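Local structure of prophage MuSo2, 43 kDa tail protein (Shewanella oneidensis, 3CDD) at residues Ser94-Asp97 / Lys98-Leu102; Asn115-Thr118 / Leu119-Ala123; Gln151-Thr154 / Pro155-Leu159; Glu272-Arg275 / Ser276-Lys279. The protein probably forms, as a trimer, the central hub of the tail baseplate of a Mu-like prophage, like its relatives of the GpP family. All blocks are in the same frame, centred on the assembly; numbering follows the deposited sequence.

Contact 1: residues Ser94-Asp97 / Lys98-Leu102; sequences SGRD and KTADL
Asp97 ends a strand and opens a type I beta turn from Asp97 to Ala100 that leads into a helix. The turn is closed by Ala100 N, which donates to Asp97 O over 3.0 Å with an N-H...O angle of 162°. The carboxylate of Asp97 folds back over the same corner. Asp97 OD1 accepts from Thr99 N at 2.9 Å, the side-chain-to-backbone bond of an Asx turn, and this donor comes from above the carboxylate plane. Thr99 OG1 reaches Asp97 OD1 too, on the syn lone pair, over a very short 2.5 Å. With chi1 of 60° the hydroxyl sits between its own N and C, and this puts it next to that oxygen. Strand 88-97 thus passes into helix 100-104 through a capped corner. The other oxygen, OD2, is held by Ser172 OG. The Arg96 guanidinium has Ala100 CB centred over one face, 3.6 Å from Arg96 CZ. Asp78 and Asp104 form salt bridges with Arg96 NE and NH2, which probably fix the rotation of that plane, while Asp101 OD1 pairs with Arg248 and Arg250 of the second subunit.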
loop_
_atom_site.group_PDB
_atom_site.type_symbol
_atom_site.label_atom_id
_atom_site.label_comp_id
_atom_site.label_asym_id
_atom_site.label_seq_id
_atom_site.Cartn_x
_atom_site.Cartn_y
_atom_site.Cartn_z
ATOM N N SER A 94 17.244 -0.361 -14.431
ATOM C CA SER A 94 17.178 0.221 -13.096
ATOM C C SER A 94 18.242 -0.462 -12.250
ATOM O O SER A 94 18.674 -1.566 -12.583
ATOM C CB SER A 94 15.803 -0.040 -12.492
ATOM O OG SER A 94 15.555 0.802 -11.386
ATOM N N GLY A 95 18.639 0.178 -11.160
ATOM C CA GLY A 95 19.600 -0.405 -10.231
ATOM C C GLY A 95 19.933 0.544 -9.099
ATOM O O GLY A 95 19.262 1.554 -8.868
ATOM N N ARG A 96 21.019 0.227 -8.426
ATOM C CA ARG A 96 21.432 0.909 -7.202
ATOM C C ARG A 96 22.966 0.930 -7.248
ATOM O O ARG A 96 23.575 0.219 -8.057
ATOM C CB ARG A 96 20.938 0.101 -6.001
ATOM C CG ARG A 96 19.424 0.189 -5.752
ATOM C CD ARG A 96 18.905 -0.840 -4.747
ATOM N NE ARG A 96 19.060 -2.216 -5.239
ATOM C CZ ARG A 96 19.018 -3.287 -4.454
ATOM N NH1 ARG A 96 18.798 -3.143 -3.147
ATOM N NH2 ARG A 96 19.207 -4.496 -4.967
ATOM N N ASP A 97 23.589 1.729 -6.386
ATOM C CA ASP A 97 25.044 1.721 -6.296
ATOM C C ASP A 97 25.543 0.437 -5.596
ATOM O O ASP A 97 24.735 -0.328 -5.077
ATOM C CB ASP A 97 25.582 3.070 -5.735
ATOM C CG ASP A 97 25.788 3.090 -4.224
ATOM O OD1 ASP A 97 25.609 2.061 -3.511
ATOM O OD2 ASP A 97 26.173 4.189 -3.758
ATOM N N LYS A 98 26.854 0.190 -5.629
ATOM C CA LYS A 98 27.464 -1.053 -5.104
ATOM C C LYS A 98 27.024 -1.460 -3.697
ATOM O O LYS A 98 26.913 -2.657 -3.404
ATOM C CB LYS A 98 28.999 -0.949 -5.116
ATOM C CG LYS A 98 29.635 -1.030 -6.490
ATOM C CD LYS A 98 31.148 -0.795 -6.424
ATOM C CE LYS A 98 31.814 -1.843 -5.555
ATOM N NZ LYS A 98 33.290 -1.944 -5.809
ATOM N N THR A 99 26.782 -0.472 -2.830
ATOM C CA THR A 99 26.412 -0.753 -1.430
ATOM C C THR A 99 25.083 -1.508 -1.307
ATOM O O THR A 99 24.732 -1.978 -0.227
ATOM C CB THR A 99 26.395 0.513 -0.547
ATOM O OG1 THR A 99 25.451 1.461 -1.068
ATOM C CG2 THR A 99 27.792 1.154 -0.465
ATOM N N ALA A 100 24.365 -1.664 -2.425
ATOM C CA ALA A 100 23.108 -2.411 -2.401
ATOM C C ALA A 100 23.337 -3.872 -2.000
ATOM O O ALA A 100 22.476 -4.478 -1.371
ATOM C CB ALA A 100 22.403 -2.324 -3.736
ATOM N N ASP A 101 24.500 -4.433 -2.348
ATOM C CA ASP A 101 24.855 -5.781 -1.908
ATOM C C ASP A 101 24.884 -5.871 -0.380
ATOM O O ASP A 101 24.521 -6.901 0.187
ATOM C CB ASP A 101 26.202 -6.227 -2.494
ATOM C CG ASP A 101 26.097 -6.635 -3.958
ATOM O OD1 ASP A 101 24.959 -6.862 -4.445
ATOM O OD2 ASP A 101 27.153 -6.719 -4.626
ATOM N N LEU A 102 25.297 -4.778 0.270
ATOM C CA LEU A 102 25.351 -4.706 1.733
ATOM C C LEU A 102 23.957 -4.676 2.342
ATOM O O LEU A 102 23.779 -5.041 3.495
ATOM C CB LEU A 102 26.117 -3.467 2.200
ATOM C CG LEU A 102 27.561 -3.256 1.723
ATOM C CD1 LEU A 102 28.099 -1.928 2.273
ATOM C CD2 LEU A 102 28.483 -4.394 2.121
#

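Contact 2: residues Asn115-Thr118 / Leu119-Ala123; sequences NNQT and LTQIA
Gln121 OE1 is gripped by two groups of Thr118. The main bond comes from Thr118 N, 2.9 Å from Gln121 OE1; at 164° it is nearly straight, and the donor lies in the carbonyl plane of the amide. Thr118 OG1 adds a weak bond to Gln121 OE1 at 3.3 Å. In return, Gln121 N donates to Thr118 OG1 over 3.2 Å, so each residue's side chain accepts from the other's backbone. That reciprocity defines a capping box, with Thr118 as the N-cap of helix 119-127. The torsions serve it on both sides: a chi1 of 63° holds Thr118 OG1 between its backbone N and carbonyl carbon, facing the helix start, and Gln121 runs out almost straight beyond CG to bring its amide back to the cap. Thr118 O then starts the helical ladder, accepting from Ile122 N at 3.0 Å. Gln117 crosses Gln121 at about a right angle, its OE1 3.2 Å from Gln121 CB, and the two amide planes are only 22° apart. Gln117 NE2 is fixed by Asn115 O, 2.9 Å away and in the plane of the donating amide. Nearer the root of that side chain, Gln117 CB rests against Ile122 CG1 at 3.7 Å. Gln121 is exposed, whereas Leu119 and Ile122 are buried: Leu119 packs on Leu162 and Ile122 on Leu158 and Leu162 of helix 155-164, Leu119 and Thr120 also touch Ile180 of strand 178-181, and Thr120 meets Val136 of strand 134-136.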
loop_
_atom_site.group_PDB
_atom_site.type_symbol
_atom_site.label_atom_id
_atom_site.label_comp_id
_atom_site.label_asym_id
_atom_site.label_seq_id
_atom_site.Cartn_x
_atom_site.Cartn_y
_atom_site.Cartn_z
ATOM N N ASN A 115 35.250 -8.879 18.404
ATOM C CA ASN A 115 35.786 -8.622 19.739
ATOM C C ASN A 115 36.671 -7.393 19.749
ATOM O O ASN A 115 37.702 -7.361 19.073
ATOM C CB ASN A 115 36.625 -9.817 20.228
ATOM C CG ASN A 115 35.947 -11.146 19.994
ATOM O OD1 ASN A 115 34.874 -11.414 20.538
ATOM N ND2 ASN A 115 36.571 -11.994 19.183
ATOM N N ASN A 116 36.275 -6.393 20.530
ATOM C CA ASN A 116 37.097 -5.194 20.771
ATOM C C ASN A 116 37.454 -4.456 19.480
ATOM O O ASN A 116 38.568 -3.957 19.309
ATOM C CB ASN A 116 38.343 -5.553 21.602
ATOM C CG ASN A 116 37.981 -6.147 22.948
ATOM O OD1 ASN A 116 37.236 -5.538 23.717
ATOM N ND2 ASN A 116 38.510 -7.337 23.251
ATOM N N GLN A 117 36.478 -4.400 18.578
ATOM C CA GLN A 117 36.642 -3.797 17.269
ATOM C C GLN A 117 35.890 -2.484 17.205
ATOM O O GLN A 117 34.789 -2.357 17.754
ATOM C CB GLN A 117 36.093 -4.735 16.184
ATOM C CG GLN A 117 36.751 -6.115 16.129
ATOM C CD GLN A 117 38.221 -6.034 15.770
ATOM O OE1 GLN A 117 38.574 -5.609 14.670
ATOM N NE2 GLN A 117 39.089 -6.429 16.697
ATOM N N THR A 118 36.485 -1.507 16.531
ATOM C CA THR A 118 35.760 -0.295 16.184
ATOM C C THR A 118 34.761 -0.560 15.048
ATOM O O THR A 118 34.798 -1.615 14.389
ATOM C CB THR A 118 36.711 0.852 15.765
ATOM O OG1 THR A 118 37.424 0.476 14.579
ATOM C CG2 THR A 118 37.697 1.172 16.889
ATOM N N LEU A 119 33.861 0.405 14.843
ATOM C CA LEU A 119 32.951 0.401 13.718
ATOM C C LEU A 119 33.705 0.249 12.403
ATOM O O LEU A 119 33.252 -0.469 11.494
ATOM C CB LEU A 119 32.128 1.702 13.706
ATOM C CG LEU A 119 31.155 1.974 12.543
ATOM C CD1 LEU A 119 30.084 0.888 12.445
ATOM C CD2 LEU A 119 30.528 3.368 12.643
ATOM N N THR A 120 34.839 0.933 12.291
ATOM C CA THR A 120 35.625 0.915 11.062
ATOM C C THR A 120 36.252 -0.460 10.813
ATOM O O THR A 120 36.232 -0.953 9.684
ATOM C CB THR A 120 36.703 2.052 11.016
ATOM O OG1 THR A 120 36.054 3.325 11.083
ATOM C CG2 THR A 120 37.543 1.991 9.710
ATOM N N GLN A 121 36.796 -1.083 11.854
ATOM C CA GLN A 121 37.320 -2.431 11.689
ATOM C C GLN A 121 36.218 -3.420 11.295
ATOM O O GLN A 121 36.411 -4.261 10.407
ATOM C CB GLN A 121 38.060 -2.910 12.942
ATOM C CG GLN A 121 39.376 -2.195 13.193
ATOM C CD GLN A 121 39.847 -2.371 14.614
ATOM O OE1 GLN A 121 39.068 -2.225 15.559
ATOM N NE2 GLN A 121 41.127 -2.696 14.778
ATOM N N ILE A 122 35.059 -3.319 11.934
ATOM C CA ILE A 122 33.963 -4.219 11.579
ATOM C C ILE A 122 33.543 -3.997 10.107
ATOM O O ILE A 122 33.421 -4.949 9.339
ATOM C CB ILE A 122 32.778 -4.141 12.592
ATOM C CG1 ILE A 122 33.205 -4.772 13.924
ATOM C CG2 ILE A 122 31.528 -4.828 12.026
ATOM C CD1 ILE A 122 32.418 -4.308 15.124
ATOM N N ALA A 123 33.369 -2.737 9.718
ATOM C CA ALA A 123 32.926 -2.394 8.360
ATOM C C ALA A 123 33.921 -2.892 7.315
ATOM O O ALA A 123 33.500 -3.404 6.280
ATOM C CB ALA A 123 32.670 -0.886 8.221
#

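Contact 3: residues Gln151-Thr154 / Pro155-Leu159; sequences QGET and PHELL
Glu157 wraps back over Thr154, and from CB to OE1 its side chain follows the preceding loop. Glu157 CB comes first, 3.8 Å from Glu153 CG and close to the Thr154 hydroxyl. Glu157 CG lies nearer still to that hydroxyl, 3.3 Å from Thr154 OG1; a chi1 of -72° places it beside the Glu157 backbone N, which itself donates to Thr154 OG1 at 3.2 Å. Glu157 CD passes the hydroxyl at 3.6 Å from Thr154 OG1. At the tip, Glu157 OE1 accepts from Thr154 N over 3.1 Å, almost straight at 170°, the donor arriving on the anti side and somewhat out of the carboxylate plane. The two backbone-to-side-chain bonds between Thr154 and Glu157 make a capping box at the N-terminus of helix 155-164. Thr154 O carries the ladder onward by accepting from Leu158 N at 3.0 Å, and Pro155, which has no N-H to give, fills the first helical position. Glu153 stretches out beside the box and meets Leu158 at about a right angle, Glu153 OE2 lying 3.6 Å from Leu158 CA; Arg161 NE forms a salt bridge with that oxygen, and Glu150 N holds OE1. Two carboxylates therefore gather at one helix start, their planes 63° apart and their charged oxygens not in contact. Arg161 and the N-H groups of Glu150 and Thr154 would probably offset the repulsion between them and help keep both acids ionised.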
loop_
_atom_site.group_PDB
_atom_site.type_symbol
_atom_site.label_atom_id
_atom_site.label_comp_id
_atom_site.label_asym_id
_atom_site.label_seq_id
_atom_site.Cartn_x
_atom_site.Cartn_y
_atom_site.Cartn_z
ATOM N N GLN A 151 20.804 -13.354 13.595
ATOM C CA GLN A 151 20.541 -14.360 12.569
ATOM C C GLN A 151 20.128 -13.690 11.267
ATOM O O GLN A 151 19.090 -13.017 11.215
ATOM C CB GLN A 151 19.410 -15.302 12.998
ATOM C CG GLN A 151 19.738 -16.329 14.061
ATOM C CD GLN A 151 18.574 -17.300 14.303
ATOM O OE1 GLN A 151 17.586 -17.310 13.554
ATOM N NE2 GLN A 151 18.690 -18.114 15.345
ATOM N N GLY A 152 20.930 -13.887 10.219
ATOM C CA GLY A 152 20.580 -13.416 8.872
ATOM C C GLY A 152 20.743 -11.915 8.689
ATOM O O GLY A 152 20.337 -11.351 7.666
ATOM N N GLU A 153 21.344 -11.270 9.685
ATOM C CA GLU A 153 21.639 -9.847 9.628
ATOM C C GLU A 153 22.494 -9.533 8.408
ATOM O O GLU A 153 23.434 -10.270 8.083
ATOM C CB GLU A 153 22.379 -9.411 10.894
ATOM C CG GLU A 153 22.338 -7.901 11.127
ATOM C CD GLU A 153 22.760 -7.500 12.524
ATOM O OE1 GLU A 153 23.599 -8.207 13.161
ATOM O OE2 GLU A 153 22.245 -6.458 12.976
ATOM N N THR A 154 22.156 -8.443 7.731
ATOM C CA THR A 154 22.927 -7.999 6.580
ATOM C C THR A 154 24.067 -7.059 7.032
ATOM O O THR A 154 23.977 -6.459 8.102
ATOM C CB THR A 154 21.996 -7.275 5.571
ATOM O OG1 THR A 154 21.555 -6.040 6.139
ATOM C CG2 THR A 154 20.772 -8.151 5.253
ATOM N N PRO A 155 25.133 -6.910 6.212
ATOM C CA PRO A 155 26.197 -5.950 6.522
ATOM C C PRO A 155 25.676 -4.531 6.826
ATOM O O PRO A 155 26.128 -3.904 7.798
ATOM C CB PRO A 155 27.046 -5.959 5.245
ATOM C CG PRO A 155 26.859 -7.321 4.708
ATOM C CD PRO A 155 25.419 -7.629 4.955
ATOM N N HIS A 156 24.716 -4.042 6.038
ATOM C CA HIS A 156 24.103 -2.733 6.341
ATOM C C HIS A 156 23.361 -2.650 7.682
ATOM O O HIS A 156 23.542 -1.682 8.430
ATOM C CB HIS A 156 23.186 -2.225 5.220
ATOM C CG HIS A 156 22.616 -0.872 5.502
ATOM N ND1 HIS A 156 21.280 -0.669 5.765
ATOM C CD2 HIS A 156 23.212 0.340 5.607
ATOM C CE1 HIS A 156 21.073 0.618 5.992
ATOM N NE2 HIS A 156 22.230 1.250 5.898
ATOM N N GLU A 157 22.520 -3.630 7.993
ATOM C CA GLU A 157 21.813 -3.625 9.275
ATOM C C GLU A 157 22.755 -3.661 10.474
ATOM O O GLU A 157 22.490 -3.003 11.497
ATOM C CB GLU A 157 20.867 -4.814 9.393
ATOM C CG GLU A 157 19.655 -4.728 8.544
ATOM C CD GLU A 157 18.892 -6.055 8.501
ATOM O OE1 GLU A 157 19.521 -7.140 8.617
ATOM O OE2 GLU A 157 17.648 -6.000 8.357
ATOM N N LEU A 158 23.838 -4.429 10.369
ATOM C CA LEU A 158 24.824 -4.462 11.444
ATOM C C LEU A 158 25.539 -3.126 11.591
ATOM O O LEU A 158 25.638 -2.582 12.692
ATOM C CB LEU A 158 25.854 -5.566 11.235
ATOM C CG LEU A 158 27.059 -5.505 12.172
ATOM C CD1 LEU A 158 26.622 -5.834 13.592
ATOM C CD2 LEU A 158 28.170 -6.446 11.706
ATOM N N LEU A 159 26.027 -2.594 10.479
ATOM C CA LEU A 159 26.789 -1.353 10.507
ATOM C C LEU A 159 25.923 -0.198 10.956
ATOM O O LEU A 159 26.388 0.672 11.693
ATOM C CB LEU A 159 27.461 -1.087 9.153
ATOM C CG LEU A 159 28.508 -2.167 8.803
ATOM C CD1 LEU A 159 29.098 -2.023 7.384
ATOM C CD2 LEU A 159 29.632 -2.229 9.868
#

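Contact 4: residues Glu272-Arg275 / Ser276-Lys279; sequences ERQR and SIGK
The amide of Gln274 is met by the end of Ile277: the methyl carbon Ile277 CD1 stands 3.8 Å from Gln274 NE2 and slightly farther from OE1, a van der Waals contact of the methyl with the amide's end. Gln274 gets there by bending at chi2 from a chi1 of -124°, well away from a staggered position. The guanidinium of Arg273 lies beyond the contact, its NH1 bonded to Thr242 O, so its aliphatic stem does the touching. Arg273 and Ile277 run side by side in the same direction, with Arg273 CG 3.9 Å from Ile277 CD1. That methyl thus bridges the side chains three and four residues back. The frame is the C-terminal part of helix 262-278, before strand 281-288, and successive i to i+4 bonds give the evidence: Ser276 N to Glu272 O at 3.1 Å, Ile277 N to Arg273 O at 3.1 Å, and Lys279 N to Arg275 O, less straight at 144°. Gly278 N reaches Gln274 O only weakly, at 3.3 Å. Ser276 folds its hydroxyl back against the helix, chi1 73°, which brings Ser276 OG to 3.0 Å from Arg273 O; this bond is probable but not settled, since the proton has another acceptor within reach. Phe214 of strand 213-217 touches Glu272, Arg273 and Ser276. On the exposed side Arg275 and Lys279 hold like charges near each other without contact, while Lys279 CB touches Arg275 O and its side chain lies on Gln209.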
loop_
_atom_site.group_PDB
_atom_site.type_symbol
_atom_site.label_atom_id
_atom_site.label_comp_id
_atom_site.label_asym_id
_atom_site.label_seq_id
_atom_site.Cartn_x
_atom_site.Cartn_y
_atom_site.Cartn_z
ATOM N N GLU A 272 13.950 10.419 19.634
ATOM C CA GLU A 272 12.560 10.355 19.232
ATOM C C GLU A 272 12.046 11.717 18.778
ATOM O O GLU A 272 11.368 11.814 17.746
ATOM C CB GLU A 272 11.702 9.815 20.372
ATOM C CG GLU A 272 10.618 8.880 19.893
ATOM C CD GLU A 272 11.166 7.534 19.468
ATOM O OE1 GLU A 272 11.652 6.783 20.340
ATOM O OE2 GLU A 272 11.101 7.227 18.259
ATOM N N ARG A 273 12.376 12.757 19.555
ATOM C CA ARG A 273 12.066 14.152 19.207
ATOM C C ARG A 273 12.746 14.525 17.888
ATOM O O ARG A 273 12.129 15.120 17.003
ATOM C CB ARG A 273 12.512 15.110 20.324
ATOM C CG ARG A 273 12.274 16.588 20.016
ATOM C CD ARG A 273 12.826 17.504 21.090
ATOM N NE ARG A 273 14.270 17.341 21.251
ATOM C CZ ARG A 273 14.946 17.643 22.360
ATOM N NH1 ARG A 273 14.310 18.136 23.420
ATOM N NH2 ARG A 273 16.256 17.441 22.419
ATOM N N GLN A 274 14.008 14.136 17.755
ATOM C CA GLN A 274 14.777 14.447 16.563
ATOM C C GLN A 274 14.233 13.761 15.312
ATOM O O GLN A 274 14.247 14.345 14.227
ATOM C CB GLN A 274 16.262 14.130 16.786
ATOM C CG GLN A 274 17.174 15.323 16.537
ATOM C CD GLN A 274 16.498 16.683 16.830
ATOM O OE1 GLN A 274 16.631 17.634 16.041
ATOM N NE2 GLN A 274 15.767 16.773 17.952
ATOM N N ARG A 275 13.739 12.535 15.470
ATOM C CA ARG A 275 13.169 11.790 14.353
ATOM C C ARG A 275 11.821 12.354 13.894
ATOM O O ARG A 275 11.538 12.368 12.697
ATOM C CB ARG A 275 13.018 10.315 14.717
ATOM C CG ARG A 275 12.341 9.474 13.638
ATOM C CD ARG A 275 12.100 8.056 14.113
ATOM N NE ARG A 275 13.292 7.224 13.973
ATOM C CZ ARG A 275 13.553 6.459 12.916
ATOM N NH1 ARG A 275 12.708 6.412 11.889
ATOM N NH2 ARG A 275 14.659 5.732 12.885
ATOM N N SER A 276 10.997 12.804 14.842
ATOM C CA SER A 276 9.671 13.327 14.526
ATOM C C SER A 276 9.779 14.682 13.835
ATOM O O SER A 276 8.925 15.036 13.014
ATOM C CB SER A 276 8.796 13.440 15.772
ATOM O OG SER A 276 9.199 14.519 16.596
ATOM N N ILE A 277 10.821 15.431 14.180
ATOM C CA ILE A 277 11.095 16.712 13.537
ATOM C C ILE A 277 11.477 16.515 12.058
ATOM O O ILE A 277 10.878 17.133 11.181
ATOM C CB ILE A 277 12.135 17.546 14.317
ATOM C CG1 ILE A 277 11.583 17.919 15.701
ATOM C CG2 ILE A 277 12.499 18.801 13.536
ATOM C CD1 ILE A 277 12.634 18.492 16.685
ATOM N N GLY A 278 12.432 15.629 11.782
ATOM C CA GLY A 278 12.810 15.317 10.408
ATOM C C GLY A 278 11.696 14.729 9.556
ATOM O O GLY A 278 11.631 14.964 8.342
ATOM N N LYS A 279 10.819 13.961 10.193
ATOM C CA LYS A 279 9.699 13.312 9.519
ATOM C C LYS A 279 8.526 14.279 9.282
ATOM O O LYS A 279 7.579 13.962 8.548
ATOM C CB LYS A 279 9.224 12.143 10.380
ATOM C CG LYS A 279 8.731 10.934 9.616
ATOM C CD LYS A 279 8.964 9.681 10.463
ATOM C CE LYS A 279 7.730 8.795 10.504
ATOM N NZ LYS A 279 7.794 7.867 11.667
#

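How the contacts relate
Contacts 1, 2 and 3 all mark places where the chain enters a helix, whereas contact 4 lies toward the C-terminal part of helix 262-278. Contact 1 is buried and rests on an aspartate; contacts 2 and 3 are partly buried and share a threonine capping box, closed by a neutral amide in one and a carboxylate in the other. Their helices pack together, Ile122 CG2 lying 3.7 Å from Leu158 CD2 and Ala123 against Leu159. Contact 1 joins this group through a probable hydrogen bond from His156 N to Leu102 O, and like contact 3 it touches the second subunit. Contact 4, a surface contact in another part of the chain, stays about 11 Å from contact 3 between nearest atoms.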